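Local coordinates for protein phosphodiesterase (Salpingoeca rosetta, PDB 7D7P) that is a phosphodiesterase of the HD superfamily, with an all-helical fold that holds zinc and magnesium ions, at residues H150-R162 / E281-P295. Residues are numbered along the deposited sequence; the frame is centred on the assembly and turned at random.
With EDO (1,2-ethanediol), chain F.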
loop_
_atom_site.group_PDB
_atom_site.type_symbol
_atom_site.label_atom_id
_atom_site.label_comp_id
_atom_site.label_asym_id
_atom_site.label_seq_id
_atom_site.Cartn_x
_atom_site.Cartn_y
_atom_site.Cartn_z
ATOM N N HIS A 150 9.381 -29.759 8.525
ATOM C CA HIS A 150 8.110 -29.079 8.313
ATOM C C HIS A 150 7.117 -30.040 7.667
ATOM O O HIS A 150 7.494 -30.885 6.848
ATOM C CB HIS A 150 8.327 -27.851 7.424
ATOM C CG HIS A 150 7.362 -26.733 7.673
ATOM N ND1 HIS A 150 6.043 -26.788 7.280
ATOM C CD2 HIS A 150 7.533 -25.521 8.252
ATOM C CE1 HIS A 150 5.438 -25.662 7.617
ATOM N NE2 HIS A 150 6.319 -24.877 8.208
ATOM N N ASN A 151 5.841 -29.924 8.045
ATOM C CA ASN A 151 4.785 -30.753 7.468
ATOM C C ASN A 151 3.699 -29.927 6.787
ATOM O O ASN A 151 2.580 -30.415 6.607
ATOM C CB ASN A 151 4.156 -31.659 8.530
ATOM C CG ASN A 151 5.049 -32.821 8.908
ATOM O OD1 ASN A 151 5.573 -33.521 8.042
ATOM N ND2 ASN A 151 5.225 -33.038 10.207
ATOM N N GLY A 152 4.003 -28.690 6.404
ATOM C CA GLY A 152 3.024 -27.870 5.721
ATOM C C GLY A 152 1.925 -27.318 6.598
ATOM O O GLY A 152 0.890 -26.889 6.082
ATOM N N LEU A 153 2.118 -27.319 7.914
ATOM C CA LEU A 153 1.147 -26.785 8.856
ATOM C C LEU A 153 1.794 -25.678 9.678
ATOM O O LEU A 153 2.984 -25.735 9.995
ATOM C CB LEU A 153 0.605 -27.886 9.777
ATOM C CG LEU A 153 -0.056 -29.064 9.056
ATOM C CD1 LEU A 153 -0.226 -30.249 9.986
ATOM C CD2 LEU A 153 -1.394 -28.648 8.454
ATOM N N THR A 154 1.001 -24.670 10.022
ATOM C CA THR A 154 1.514 -23.488 10.694
ATOM C C THR A 154 1.534 -23.679 12.212
ATOM O O THR A 154 1.022 -24.662 12.754
ATOM C CB THR A 154 0.677 -22.261 10.324
ATOM O OG1 THR A 154 1.357 -21.073 10.746
ATOM C CG2 THR A 154 -0.675 -22.320 11.002
ATOM N N ASN A 155 2.146 -22.711 12.899
ATOM C CA ASN A 155 2.213 -22.756 14.356
ATOM C C ASN A 155 0.827 -22.698 14.981
ATOM O O ASN A 155 0.578 -23.328 16.017
ATOM C CB ASN A 155 3.069 -21.604 14.882
ATOM C CG ASN A 155 4.549 -21.931 14.884
ATOM O OD1 ASN A 155 4.939 -23.087 15.043
ATOM N ND2 ASN A 155 5.381 -20.906 14.740
ATOM N N ALA A 156 -0.084 -21.931 14.376
ATOM C CA ALA A 156 -1.440 -21.824 14.906
ATOM C C ALA A 156 -2.136 -23.179 14.921
ATOM O O ALA A 156 -2.908 -23.477 15.839
ATOM C CB ALA A 156 -2.245 -20.814 14.087
ATOM N N PHE A 157 -1.870 -24.017 13.916
ATOM C CA PHE A 157 -2.452 -25.355 13.904
ATOM C C PHE A 157 -1.976 -26.168 15.101
ATOM O O PHE A 157 -2.773 -26.842 15.764
ATOM C CB PHE A 157 -2.109 -26.082 12.601
ATOM C CG PHE A 157 -2.512 -27.529 12.606
ATOM C CD1 PHE A 157 -3.793 -27.903 12.235
ATOM C CD2 PHE A 157 -1.623 -28.512 13.006
ATOM C CE1 PHE A 157 -4.173 -29.231 12.252
ATOM C CE2 PHE A 157 -1.997 -29.839 13.028
ATOM C CZ PHE A 157 -3.272 -30.200 12.651
ATOM N N HIS A 158 -0.671 -26.131 15.383
ATOM C CA HIS A 158 -0.138 -26.899 16.502
ATOM C C HIS A 158 -0.727 -26.428 17.823
ATOM O O HIS A 158 -1.120 -27.247 18.663
ATOM C CB HIS A 158 1.387 -26.805 16.526
ATOM C CG HIS A 158 2.053 -27.659 15.496
ATOM N ND1 HIS A 158 2.284 -29.006 15.684
ATOM C CD2 HIS A 158 2.520 -27.367 14.260
ATOM C CE1 HIS A 158 2.872 -29.503 14.613
ATOM N NE2 HIS A 158 3.028 -28.528 13.734
ATOM N N ILE A 159 -0.806 -25.111 18.022
ATOM C CA ILE A 159 -1.346 -24.577 19.269
ATOM C C ILE A 159 -2.831 -24.902 19.397
ATOM O O ILE A 159 -3.291 -25.337 20.460
ATOM C CB ILE A 159 -1.082 -23.062 19.350
ATOM C CG1 ILE A 159 0.425 -22.788 19.344
ATOM C CG2 ILE A 159 -1.728 -22.467 20.593
ATOM C CD1 ILE A 159 0.782 -21.318 19.275
ATOM N N ASN A 160 -3.600 -24.711 18.320
ATOM C CA ASN A 160 -5.040 -24.953 18.386
ATOM C C ASN A 160 -5.351 -26.437 18.544
ATOM O O ASN A 160 -6.292 -26.805 19.256
ATOM C CB ASN A 160 -5.732 -24.392 17.142
ATOM C CG ASN A 160 -5.772 -22.876 17.127
ATOM O OD1 ASN A 160 -5.527 -22.226 18.142
ATOM N ND2 ASN A 160 -6.084 -22.303 15.969
ATOM N N SER A 161 -4.580 -27.305 17.887
ATOM C CA SER A 161 -4.801 -28.742 17.998
ATOM C C SER A 161 -4.147 -29.349 19.230
ATOM O O SER A 161 -4.326 -30.548 19.476
ATOM C CB SER A 161 -4.283 -29.462 16.749
ATOM O OG SER A 161 -2.865 -29.505 16.733
ATOM N N ARG A 162 -3.402 -28.558 20.004
ATOM C CA ARG A 162 -2.660 -29.051 21.162
ATOM C C ARG A 162 -1.800 -30.251 20.775
ATOM O O ARG A 162 -1.798 -31.294 21.433
ATOM C CB ARG A 162 -3.605 -29.387 22.318
ATOM C CG ARG A 162 -3.952 -28.185 23.182
ATOM C CD ARG A 162 -5.453 -27.964 23.271
ATOM N NE ARG A 162 -6.084 -28.882 24.214
ATOM C CZ ARG A 162 -7.323 -28.744 24.675
ATOM N NH1 ARG A 162 -8.071 -27.721 24.283
ATOM N NH2 ARG A 162 -7.814 -29.628 25.532
ATOM N N GLU A 281 -0.492 -25.619 0.424
ATOM C CA GLU A 281 -0.336 -25.977 1.829
ATOM C C GLU A 281 -1.425 -25.337 2.683
ATOM O O GLU A 281 -1.983 -25.986 3.577
ATOM C CB GLU A 281 1.047 -25.565 2.328
ATOM C CG GLU A 281 2.187 -26.315 1.667
ATOM C CD GLU A 281 3.514 -26.091 2.360
ATOM O OE1 GLU A 281 3.545 -25.373 3.384
ATOM O OE2 GLU A 281 4.528 -26.638 1.879
ATOM N N PHE A 282 -1.738 -24.067 2.421
ATOM C CA PHE A 282 -2.811 -23.403 3.156
ATOM C C PHE A 282 -4.133 -24.142 2.981
ATOM O O PHE A 282 -4.871 -24.345 3.953
ATOM C CB PHE A 282 -2.950 -21.950 2.696
ATOM C CG PHE A 282 -1.828 -21.049 3.149
ATOM C CD1 PHE A 282 -0.840 -21.513 4.000
ATOM C CD2 PHE A 282 -1.773 -19.732 2.724
ATOM C CE1 PHE A 282 0.187 -20.685 4.413
ATOM C CE2 PHE A 282 -0.750 -18.897 3.137
ATOM C CZ PHE A 282 0.231 -19.375 3.982
ATOM N N ASN A 283 -4.445 -24.563 1.751
ATOM C CA ASN A 283 -5.704 -25.257 1.497
ATOM C C ASN A 283 -5.738 -26.615 2.186
ATOM O O ASN A 283 -6.783 -27.024 2.708
ATOM C CB ASN A 283 -5.925 -25.417 -0.008
ATOM C CG ASN A 283 -6.029 -24.085 -0.727
ATOM O OD1 ASN A 283 -6.332 -23.058 -0.117
ATOM N ND2 ASN A 283 -5.781 -24.097 -2.031
ATOM N N ASN A 284 -4.610 -27.331 2.194
ATOM C CA ASN A 284 -4.555 -28.615 2.886
ATOM C C ASN A 284 -4.740 -28.454 4.390
ATOM O O ASN A 284 -5.339 -29.322 5.035
ATOM C CB ASN A 284 -3.230 -29.318 2.588
ATOM C CG ASN A 284 -3.169 -29.872 1.177
ATOM O OD1 ASN A 284 -4.199 -30.126 0.552
ATOM N ND2 ASN A 284 -1.957 -30.062 0.667
ATOM N N GLN A 285 -4.236 -27.359 4.967
ATOM C CA GLN A 285 -4.379 -27.157 6.405
ATOM C C GLN A 285 -5.830 -26.880 6.781
ATOM O O GLN A 285 -6.347 -27.445 7.752
ATOM C CB GLN A 285 -3.478 -26.013 6.879
ATOM C CG GLN A 285 -3.668 -25.689 8.353
ATOM C CD GLN A 285 -2.722 -24.618 8.859
ATOM O OE1 GLN A 285 -1.546 -24.581 8.490
ATOM N NE2 GLN A 285 -3.233 -23.741 9.716
ATOM N N VAL A 286 -6.495 -26.000 6.027
ATOM C CA VAL A 286 -7.908 -25.708 6.272
ATOM C C VAL A 286 -8.741 -26.979 6.162
ATOM O O VAL A 286 -9.672 -27.202 6.945
ATOM C CB VAL A 286 -8.398 -24.618 5.299
ATOM C CG1 VAL A 286 -9.918 -24.632 5.178
ATOM C CG2 VAL A 286 -7.914 -23.255 5.751
ATOM N N GLU A 287 -8.411 -27.835 5.193
ATOM C CA GLU A 287 -9.110 -29.109 5.053
ATOM C C GLU A 287 -8.863 -30.006 6.261
ATOM O O GLU A 287 -9.783 -30.674 6.748
ATOM C CB GLU A 287 -8.672 -29.788 3.754
ATOM C CG GLU A 287 -8.676 -31.306 3.771
ATOM C CD GLU A 287 -8.097 -31.893 2.494
ATOM O OE1 GLU A 287 -8.397 -31.363 1.402
ATOM O OE2 GLU A 287 -7.335 -32.880 2.581
ATOM N N LEU A 288 -7.629 -30.022 6.773
ATOM C CA LEU A 288 -7.338 -30.803 7.971
ATOM C C LEU A 288 -7.976 -30.188 9.210
ATOM O O LEU A 288 -8.404 -30.920 10.111
ATOM C CB LEU A 288 -5.825 -30.932 8.165
ATOM C CG LEU A 288 -5.346 -31.746 9.373
ATOM C CD1 LEU A 288 -5.845 -33.179 9.285
ATOM C CD2 LEU A 288 -3.830 -31.717 9.484
ATOM N N GLU A 289 -8.055 -28.856 9.275
ATOM C CA GLU A 289 -8.620 -28.207 10.453
ATOM C C GLU A 289 -10.126 -28.432 10.543
ATOM O O GLU A 289 -10.675 -28.561 11.643
ATOM C CB GLU A 289 -8.293 -26.713 10.437
ATOM C CG GLU A 289 -6.876 -26.388 10.902
ATOM C CD GLU A 289 -6.441 -24.968 10.567
ATOM O OE1 GLU A 289 -7.093 -24.318 9.721
ATOM O OE2 GLU A 289 -5.441 -24.502 11.150
ATOM N N ALA A 290 -10.809 -28.482 9.397
ATOM C CA ALA A 290 -12.240 -28.766 9.404
ATOM C C ALA A 290 -12.516 -30.197 9.849
ATOM O O ALA A 290 -13.463 -30.448 10.602
ATOM C CB ALA A 290 -12.835 -28.504 8.020
ATOM N N LYS A 291 -11.691 -31.149 9.404
ATOM C CA LYS A 291 -11.844 -32.536 9.825
ATOM C C LYS A 291 -11.561 -32.727 11.309
ATOM O O LYS A 291 -12.042 -33.702 11.899
ATOM C CB LYS A 291 -10.924 -33.440 9.005
ATOM N N MET A 292 -10.791 -31.829 11.923
ATOM C CA MET A 292 -10.468 -31.911 13.342
ATOM C C MET A 292 -11.282 -30.945 14.190
ATOM O O MET A 292 -11.052 -30.864 15.402
ATOM C CB MET A 292 -8.973 -31.654 13.557
ATOM C CG MET A 292 -8.090 -32.800 13.112
ATOM S SD MET A 292 -6.344 -32.499 13.433
ATOM C CE MET A 292 -5.663 -34.113 13.055
ATOM N N ASN A 293 -12.226 -30.220 13.583
ATOM C CA ASN A 293 -13.071 -29.249 14.282
ATOM C C ASN A 293 -12.227 -28.145 14.920
ATOM O O ASN A 293 -12.375 -27.815 16.098
ATOM C CB ASN A 293 -13.962 -29.937 15.319
ATOM C CG ASN A 293 -15.100 -29.053 15.786
ATOM O OD1 ASN A 293 -15.496 -28.117 15.092
ATOM N ND2 ASN A 293 -15.632 -29.343 16.968
ATOM N N LEU A 294 -11.334 -27.568 14.120
ATOM C CA LEU A 294 -10.460 -26.493 14.557
ATOM C C LEU A 294 -10.776 -25.215 13.789
ATOM O O LEU A 294 -11.209 -25.275 12.634
ATOM C CB LEU A 294 -8.985 -26.860 14.343
ATOM C CG LEU A 294 -8.422 -28.027 15.153
ATOM C CD1 LEU A 294 -7.027 -28.380 14.661
ATOM C CD2 LEU A 294 -8.404 -27.691 16.635
ATOM N N PRO A 295 -10.568 -24.048 14.397
ATOM C CA PRO A 295 -10.773 -22.795 13.665
ATOM C C PRO A 295 -9.766 -22.643 12.535
ATOM O O PRO A 295 -8.651 -23.170 12.585
ATOM C CB PRO A 295 -10.572 -21.718 14.736
ATOM C CG PRO A 295 -9.674 -22.362 15.740
ATOM C CD PRO A 295 -10.079 -23.811 15.767
HETATM C C1 EDO F . 3.901 -28.810 10.603
HETATM O O1 EDO F . 4.655 -27.924 9.767
HETATM C C2 EDO F . 4.832 -29.751 11.360
HETATM O O2 EDO F . 4.054 -30.780 11.981
HETATM O O HOH W 1 -0.214 -24.192 5.978
HETATM O O HOH W 2 -0.965 -28.303 4.668
HETATM O O HOH W 3 -6.431 -24.076 13.716
#
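F157 lays its ring against L288, E289, M292 and L294. CG of E289 meets the ring edge near its plane, 3.7 Å from F157 CD1. With CG anti to the backbone N (chi1 172°), the ring reaches across to the other three. L288 brings CD2 to within 3.6 Å of F157 CZ, and L294 sets CD1 obliquely against CE1. M292 SD adds an oblique Met-aromatic contact, 5.1 Å from the F157 centroid. L153 CG sits above one face toward the rim, S161 OG toward the rim of the opposite face.

Q285 is the polar link. Its CB and CG pack against CD2 of L153. Q285 OE1 accepts a hydrogen bond from T154 N at 3.0 Å, with the donor above the carbonyl plane. Q285 NE2 donates to E289 OE2 at 2.7 Å. These two bonds fix which way the amide faces. One water joins G152 O to Q285 OE1, and a second joins G152 O to E281 O. E281 packs its carboxylate near G152 CA but bonds to F106 N and H107 ND1. A third water links N160 ND2 to P295 O.

This is parallel helix packing with one end near the metal centre: the side chains of E281 and T154 lie about 9 Å from the zinc and magnesium ions, respectively. Helix 155-161 and the end of helix 268-291 are 9° apart, their axes 11.5 Å apart. N155 and H158 touch helix 174-187, and H158 also meets helix 164-169.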